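Local coordinates for periplasmic binding protein/LacI transcriptional regulator (Alkaliphilus metalliredigens, PDB 3CTP), which binds beta-D-xylulofuranose between its two lobes and probably acts as a LacI-family, DNA-binding transcriptional repressor, at residues I152-Y157 with E287-T292; F266-I271 with T281-I286. All blocks are in the same frame, centred on the assembly; numbering follows the deposited sequence.

Contact 1: I152-Y157 with E287-T292; sequences ISSDNY and EALAYT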
loop_
_atom_site.group_PDB
_atom_site.type_symbol
_atom_site.label_atom_id
_atom_site.label_comp_id
_atom_site.label_asym_id
_atom_site.label_seq_id
_atom_site.Cartn_x
_atom_site.Cartn_y
_atom_site.Cartn_z
ATOM N N ILE A 152 19.577 3.352 -10.632
ATOM C CA ILE A 152 19.869 2.961 -9.262
ATOM C C ILE A 152 19.069 1.679 -8.993
ATOM O O ILE A 152 17.897 1.583 -9.361
ATOM C CB ILE A 152 19.381 4.065 -8.261
ATOM C CG1 ILE A 152 20.057 5.430 -8.520
ATOM C CG2 ILE A 152 19.638 3.648 -6.809
ATOM C CD1 ILE A 152 19.300 6.369 -9.566
ATOM N N SER A 153 19.676 0.714 -8.331
ATOM C CA SER A 153 18.974 -0.526 -8.053
ATOM C C SER A 153 19.553 -1.199 -6.842
ATOM O O SER A 153 20.625 -0.806 -6.397
ATOM C CB SER A 153 19.119 -1.428 -9.269
ATOM O OG SER A 153 18.353 -2.610 -9.106
ATOM N N SER A 154 18.853 -2.193 -6.280
ATOM C CA SER A 154 19.500 -3.070 -5.314
ATOM C C SER A 154 20.318 -4.121 -6.064
ATOM O O SER A 154 20.184 -4.259 -7.272
ATOM C CB SER A 154 18.481 -3.784 -4.427
ATOM O OG SER A 154 17.763 -2.853 -3.604
ATOM N N ASP A 155 21.141 -4.872 -5.336
ATOM C CA ASP A 155 21.951 -5.931 -5.939
ATOM C C ASP A 155 21.106 -7.176 -6.143
ATOM O O ASP A 155 21.181 -8.161 -5.410
ATOM C CB ASP A 155 23.168 -6.202 -5.038
ATOM C CG ASP A 155 24.162 -7.132 -5.661
ATOM O OD1 ASP A 155 23.931 -7.633 -6.793
ATOM O OD2 ASP A 155 25.169 -7.384 -4.958
ATOM N N ASN A 156 20.273 -7.116 -7.165
ATOM C CA ASN A 156 19.288 -8.178 -7.353
ATOM C C ASN A 156 19.881 -9.523 -7.764
ATOM O O ASN A 156 19.360 -10.585 -7.387
ATOM C CB ASN A 156 18.267 -7.667 -8.364
ATOM C CG ASN A 156 17.369 -6.619 -7.736
ATOM O OD1 ASN A 156 16.756 -6.881 -6.695
ATOM N ND2 ASN A 156 17.344 -5.407 -8.322
ATOM N N TYR A 157 20.982 -9.491 -8.505
ATOM C CA TYR A 157 21.609 -10.737 -8.901
ATOM C C TYR A 157 22.113 -11.477 -7.664
ATOM O O TYR A 157 21.811 -12.663 -7.445
ATOM C CB TYR A 157 22.772 -10.483 -9.881
ATOM C CG TYR A 157 23.482 -11.774 -10.186
ATOM C CD1 TYR A 157 23.019 -12.634 -11.187
ATOM C CD2 TYR A 157 24.575 -12.176 -9.425
ATOM C CE1 TYR A 157 23.650 -13.844 -11.443
ATOM C CE2 TYR A 157 25.194 -13.385 -9.661
ATOM C CZ TYR A 157 24.730 -14.213 -10.668
ATOM O OH TYR A 157 25.346 -15.439 -10.870
ATOM N N GLU A 287 16.384 3.063 2.656
ATOM C CA GLU A 287 16.973 4.363 3.003
ATOM C C GLU A 287 18.142 4.706 2.075
ATOM O O GLU A 287 18.266 5.861 1.598
ATOM C CB GLU A 287 17.442 4.418 4.469
ATOM C CG GLU A 287 16.286 4.400 5.461
ATOM C CD GLU A 287 15.665 5.761 5.670
ATOM O OE1 GLU A 287 16.359 6.783 5.455
ATOM O OE2 GLU A 287 14.483 5.812 6.077
ATOM N N ALA A 288 19.041 3.747 1.845
ATOM C CA ALA A 288 20.169 4.014 0.941
ATOM C C ALA A 288 19.699 4.259 -0.497
ATOM O O ALA A 288 20.255 5.113 -1.208
ATOM C CB ALA A 288 21.179 2.858 0.967
ATOM N N LEU A 289 18.710 3.494 -0.956
ATOM C CA LEU A 289 18.201 3.700 -2.319
ATOM C C LEU A 289 17.617 5.098 -2.456
ATOM O O LEU A 289 17.893 5.803 -3.428
ATOM C CB LEU A 289 17.100 2.688 -2.639
ATOM C CG LEU A 289 17.597 1.255 -2.814
ATOM C CD1 LEU A 289 16.401 0.294 -2.723
ATOM C CD2 LEU A 289 18.316 1.091 -4.172
ATOM N N ALA A 290 16.787 5.495 -1.482
ATOM C CA ALA A 290 16.118 6.793 -1.563
ATOM C C ALA A 290 17.120 7.926 -1.480
ATOM O O ALA A 290 17.041 8.908 -2.218
ATOM C CB ALA A 290 15.076 6.900 -0.415
ATOM N N TYR A 291 18.060 7.818 -0.542
ATOM C CA TYR A 291 19.113 8.807 -0.424
ATOM C C TYR A 291 19.844 8.982 -1.750
ATOM O O TYR A 291 20.072 10.115 -2.225
ATOM C CB TYR A 291 20.116 8.389 0.675
ATOM C CG TYR A 291 21.387 9.216 0.689
ATOM C CD1 TYR A 291 21.430 10.427 1.336
ATOM C CD2 TYR A 291 22.532 8.773 0.040
ATOM C CE1 TYR A 291 22.589 11.204 1.333
ATOM C CE2 TYR A 291 23.708 9.536 0.050
ATOM C CZ TYR A 291 23.714 10.743 0.702
ATOM O OH TYR A 291 24.868 11.503 0.725
ATOM N N THR A 292 20.212 7.861 -2.352
ATOM C CA THR A 292 21.030 7.869 -3.561
ATOM C C THR A 292 20.260 8.464 -4.737
ATOM O O THR A 292 20.779 9.264 -5.489
ATOM C CB THR A 292 21.508 6.439 -3.849
ATOM O OG1 THR A 292 22.340 6.040 -2.748
ATOM C CG2 THR A 292 22.315 6.355 -5.165
#
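Leu289 reaches from helix 286-302 onto the end of strand 151-154 and spreads its two methyls over consecutive residues. With CG beside the backbone N and anti to the carbonyl carbon (chi1 -71°), CD1 lies 3.5 Å from Ser154 OG, while CD2 rests 3.7 Å from Ser153 O and also meets the branch methyl of Ile152, CG2 to Leu289 CD2 being 3.9 Å. That Ile152 methyl is shared with Thr292, whose CG2 stands 4.1 Å from Ile152 CG2 and equally near CG1. Ile152 lies alongside Leu289 and Thr292, its side chain heading the opposite way to theirs.

Thr292 can offer a methyl to the strand because its hydroxyl is turned back to its own helix. Set beside the backbone N (chi1 -63°), OG1 donates to Ala288 O at 2.8 Å. This carbonyl also takes the helical bond from Thr292 N, the two donors coming from opposite faces of its plane.

No hydrogen bond joins the two segments. The buried hydroxyl of Ser154, beside the Leu289 methyl, is instead paired with Gln284 OE1, and Met313 and Tyr311 of strand 311-318 extend the packing around Leu289 and Thr292.

The short strand and helix axes run antiparallel at 174°, 8.9 Å apart at closest approach. This is helix-on-sheet packing in an alpha/beta lobe of the periplasmic binding protein-like fold, at the strand end where the chain passes into helix 156-169.

Contact 2: F266-I271 with T281-I286; sequences FDNSFI and TINQPI. With XLF (beta-D-xylulofuranose), chain C.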
loop_
_atom_site.group_PDB
_atom_site.type_symbol
_atom_site.label_atom_id
_atom_site.label_comp_id
_atom_site.label_asym_id
_atom_site.label_seq_id
_atom_site.Cartn_x
_atom_site.Cartn_y
_atom_site.Cartn_z
ATOM N N PHE A 266 11.400 -11.399 -1.308
ATOM C CA PHE A 266 12.408 -10.393 -1.590
ATOM C C PHE A 266 11.792 -9.034 -1.343
ATOM O O PHE A 266 10.665 -8.796 -1.773
ATOM C CB PHE A 266 12.827 -10.465 -3.073
ATOM C CG PHE A 266 14.234 -9.962 -3.359
ATOM C CD1 PHE A 266 15.255 -10.869 -3.641
ATOM C CD2 PHE A 266 14.508 -8.607 -3.434
ATOM C CE1 PHE A 266 16.542 -10.423 -3.944
ATOM C CE2 PHE A 266 15.790 -8.154 -3.728
ATOM C CZ PHE A 266 16.817 -9.075 -3.978
ATOM N N ASP A 267 12.548 -8.168 -0.667
ATOM C CA ASP A 267 12.271 -6.738 -0.455
ATOM C C ASP A 267 12.528 -6.321 1.002
ATOM O O ASP A 267 13.030 -5.234 1.257
ATOM C CB ASP A 267 10.818 -6.327 -0.684
ATOM C CG ASP A 267 10.426 -6.260 -2.150
ATOM O OD1 ASP A 267 11.316 -6.168 -3.040
ATOM O OD2 ASP A 267 9.190 -6.234 -2.392
ATOM N N ASN A 268 12.078 -7.153 1.937
ATOM C CA ASN A 268 11.853 -6.696 3.317
ATOM C C ASN A 268 10.901 -5.505 3.332
ATOM O O ASN A 268 11.185 -4.472 3.946
ATOM C CB ASN A 268 13.158 -6.328 4.029
ATOM C CG ASN A 268 12.959 -6.213 5.539
ATOM O OD1 ASN A 268 11.961 -6.700 6.077
ATOM N ND2 ASN A 268 13.900 -5.545 6.225
ATOM N N SER A 269 9.754 -5.672 2.681
ATOM C CA SER A 269 8.677 -4.696 2.847
ATOM C C SER A 269 7.774 -5.074 4.044
ATOM O O SER A 269 7.874 -6.179 4.618
ATOM C CB SER A 269 7.846 -4.577 1.569
ATOM O OG SER A 269 7.106 -5.768 1.343
ATOM N N PHE A 270 6.907 -4.154 4.456
ATOM C CA PHE A 270 6.256 -4.389 5.732
ATOM C C PHE A 270 5.335 -5.594 5.746
ATOM O O PHE A 270 5.032 -6.137 6.809
ATOM C CB PHE A 270 5.536 -3.117 6.236
ATOM C CG PHE A 270 4.285 -2.747 5.473
ATOM C CD1 PHE A 270 3.100 -3.440 5.692
ATOM C CD2 PHE A 270 4.272 -1.633 4.621
ATOM C CE1 PHE A 270 1.893 -3.080 5.020
ATOM C CE2 PHE A 270 3.086 -1.253 3.951
ATOM C CZ PHE A 270 1.894 -1.991 4.152
ATOM N N ILE A 271 4.897 -6.044 4.579
ATOM C CA ILE A 271 3.950 -7.157 4.550
ATOM C C ILE A 271 4.557 -8.433 5.121
ATOM O O ILE A 271 3.842 -9.288 5.672
ATOM C CB ILE A 271 3.404 -7.383 3.111
ATOM C CG1 ILE A 271 2.209 -8.336 3.127
ATOM C CG2 ILE A 271 4.488 -7.894 2.201
ATOM C CD1 ILE A 271 0.961 -7.692 3.750
ATOM N N THR A 281 13.366 -13.178 4.005
ATOM C CA THR A 281 13.384 -12.342 2.802
ATOM C C THR A 281 14.778 -11.781 2.578
ATOM O O THR A 281 15.690 -12.019 3.362
ATOM C CB THR A 281 12.325 -11.211 2.913
ATOM O OG1 THR A 281 12.218 -10.504 1.663
ATOM C CG2 THR A 281 12.717 -10.239 4.029
ATOM N N ILE A 282 14.946 -11.083 1.467
ATOM C CA ILE A 282 16.181 -10.388 1.159
ATOM C C ILE A 282 15.876 -8.902 1.263
ATOM O O ILE A 282 14.964 -8.372 0.618
ATOM C CB ILE A 282 16.649 -10.666 -0.285
ATOM C CG1 ILE A 282 16.782 -12.180 -0.542
ATOM C CG2 ILE A 282 17.981 -9.939 -0.556
ATOM C CD1 ILE A 282 17.844 -12.880 0.348
ATOM N N ASN A 283 16.639 -8.217 2.100
ATOM C CA ASN A 283 16.456 -6.794 2.310
ATOM C C ASN A 283 16.903 -5.930 1.147
ATOM O O ASN A 283 18.066 -5.997 0.752
ATOM C CB ASN A 283 17.291 -6.370 3.537
ATOM C CG ASN A 283 17.041 -4.938 3.950
ATOM O OD1 ASN A 283 15.974 -4.623 4.498
ATOM N ND2 ASN A 283 18.031 -4.055 3.717
ATOM N N GLN A 284 15.998 -5.085 0.626
ATOM C CA GLN A 284 16.432 -3.927 -0.170
ATOM C C GLN A 284 16.583 -2.718 0.726
ATOM O O GLN A 284 15.676 -2.429 1.534
ATOM C CB GLN A 284 15.393 -3.576 -1.246
ATOM C CG GLN A 284 15.235 -4.615 -2.323
ATOM C CD GLN A 284 14.611 -4.014 -3.567
ATOM O OE1 GLN A 284 15.237 -3.202 -4.233
ATOM N NE2 GLN A 284 13.388 -4.450 -3.918
ATOM N N PRO A 285 17.726 -2.017 0.631
ATOM C CA PRO A 285 17.993 -0.955 1.606
ATOM C C PRO A 285 17.309 0.336 1.201
ATOM O O PRO A 285 17.904 1.201 0.534
ATOM C CB PRO A 285 19.517 -0.801 1.558
ATOM C CG PRO A 285 19.893 -1.225 0.142
ATOM C CD PRO A 285 18.896 -2.334 -0.216
ATOM N N ILE A 286 16.031 0.449 1.569
ATOM C CA ILE A 286 15.213 1.563 1.106
ATOM C C ILE A 286 15.842 2.918 1.444
ATOM O O ILE A 286 15.826 3.846 0.623
ATOM C CB ILE A 286 13.779 1.454 1.695
ATOM C CG1 ILE A 286 13.080 0.248 1.036
ATOM C CG2 ILE A 286 12.998 2.717 1.436
ATOM C CD1 ILE A 286 11.623 -0.007 1.527
HETATM O O4 XLF C . 10.860 -4.957 -9.645
HETATM C C4 XLF C . 11.049 -5.626 -8.396
HETATM C C5 XLF C . 9.891 -6.596 -8.216
HETATM O O5 XLF C . 9.063 -6.038 -7.190
HETATM C C3 XLF C . 10.913 -4.652 -7.236
HETATM O O3 XLF C . 12.178 -4.381 -6.619
HETATM C C2 XLF C . 9.996 -5.409 -6.315
HETATM O O2 XLF C . 10.719 -6.424 -5.589
HETATM C C1 XLF C . 9.240 -4.504 -5.364
HETATM O O1 XLF C . 8.302 -5.287 -4.611
HETATM O O HOH W 1 13.284 -2.667 2.923
#
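Asp267 has CG beside its backbone N (chi1 -75°), and Gln284, with a similar first torsion and an extended chain beyond CG, sends its amide along the same course, which sets carboxylate and amide side by side, both within bonding distance of the sugar. They form part of the xylulofuranose pocket of this periplasmic binding protein-like fold, where the loop after strand 262-264 meets strand 281-283.

Each carboxylate oxygen takes one sugar hydroxyl at 2.6 Å: XLF O2 donates to Asp267 OD1 and XLF O1 to OD2. Gln284 NE2 bridges to both partners, giving a 2.8 Å bond on the anti side of Asp267 OD1 but well out of the carboxylate plane, and a 3.0 Å bond to XLF O3. Its other amide atom, OE1, is held by Ser154, which helps to fix the rotation of the amide. With an alanine here, XLF O3 and Asp267 OD1 would probably lose their shared amide donor, and the buried Ser154 hydroxyl its mate.

The backbones are bridged once, at Asp267 and Asn283: Asp267 N donates to Ile282 O and Gln284 N to Asp267 O.

Next to Asp267 in the chain, Phe266 has Ile282 CB pressed over one face of its ring, a CH-pi contact 3.8 Å from the centroid, while Gln284 CG touches the ring edge. Phe266 also makes a cation-pi contact with Arg190, which itself hydrogen-bonds the sugar. Thr281 OG1, bonded to Asp240, receives only a weak bond from Asn268 N.

On the far side Asn268, its OD1 held by Arg320, gives ND2 to Asn283 OD1 at 2.9 Å; the bond is nearly straight (166°) and lies in the donor amide's plane, with the two amides turned 61° apart.

Contacts 1 and 2, with centres about 11 Å apart, are joined through the chain as strand 281-283 passes into helix 286-302, and through strand 311-318, which lies between strands 151-154 and 281-283 in one sheet. Their main polar link is a probable hydrogen bond of 2.6 Å between Ser154 OG and Gln284 OE1. Ser154, itself about 7 Å from the sugar, thereby acts as a second-shell residue for a pocket residue. Asn156 adds a second touch: its OD1 packs 3.4 Å from Phe266 CE2 and accepts a bond from Arg190, which also binds the sugar. Ser154 and Asn156 thus tie segment 152-157 to residues that bind the xylulofuranose, while contact 2 supplies part of the pocket wall.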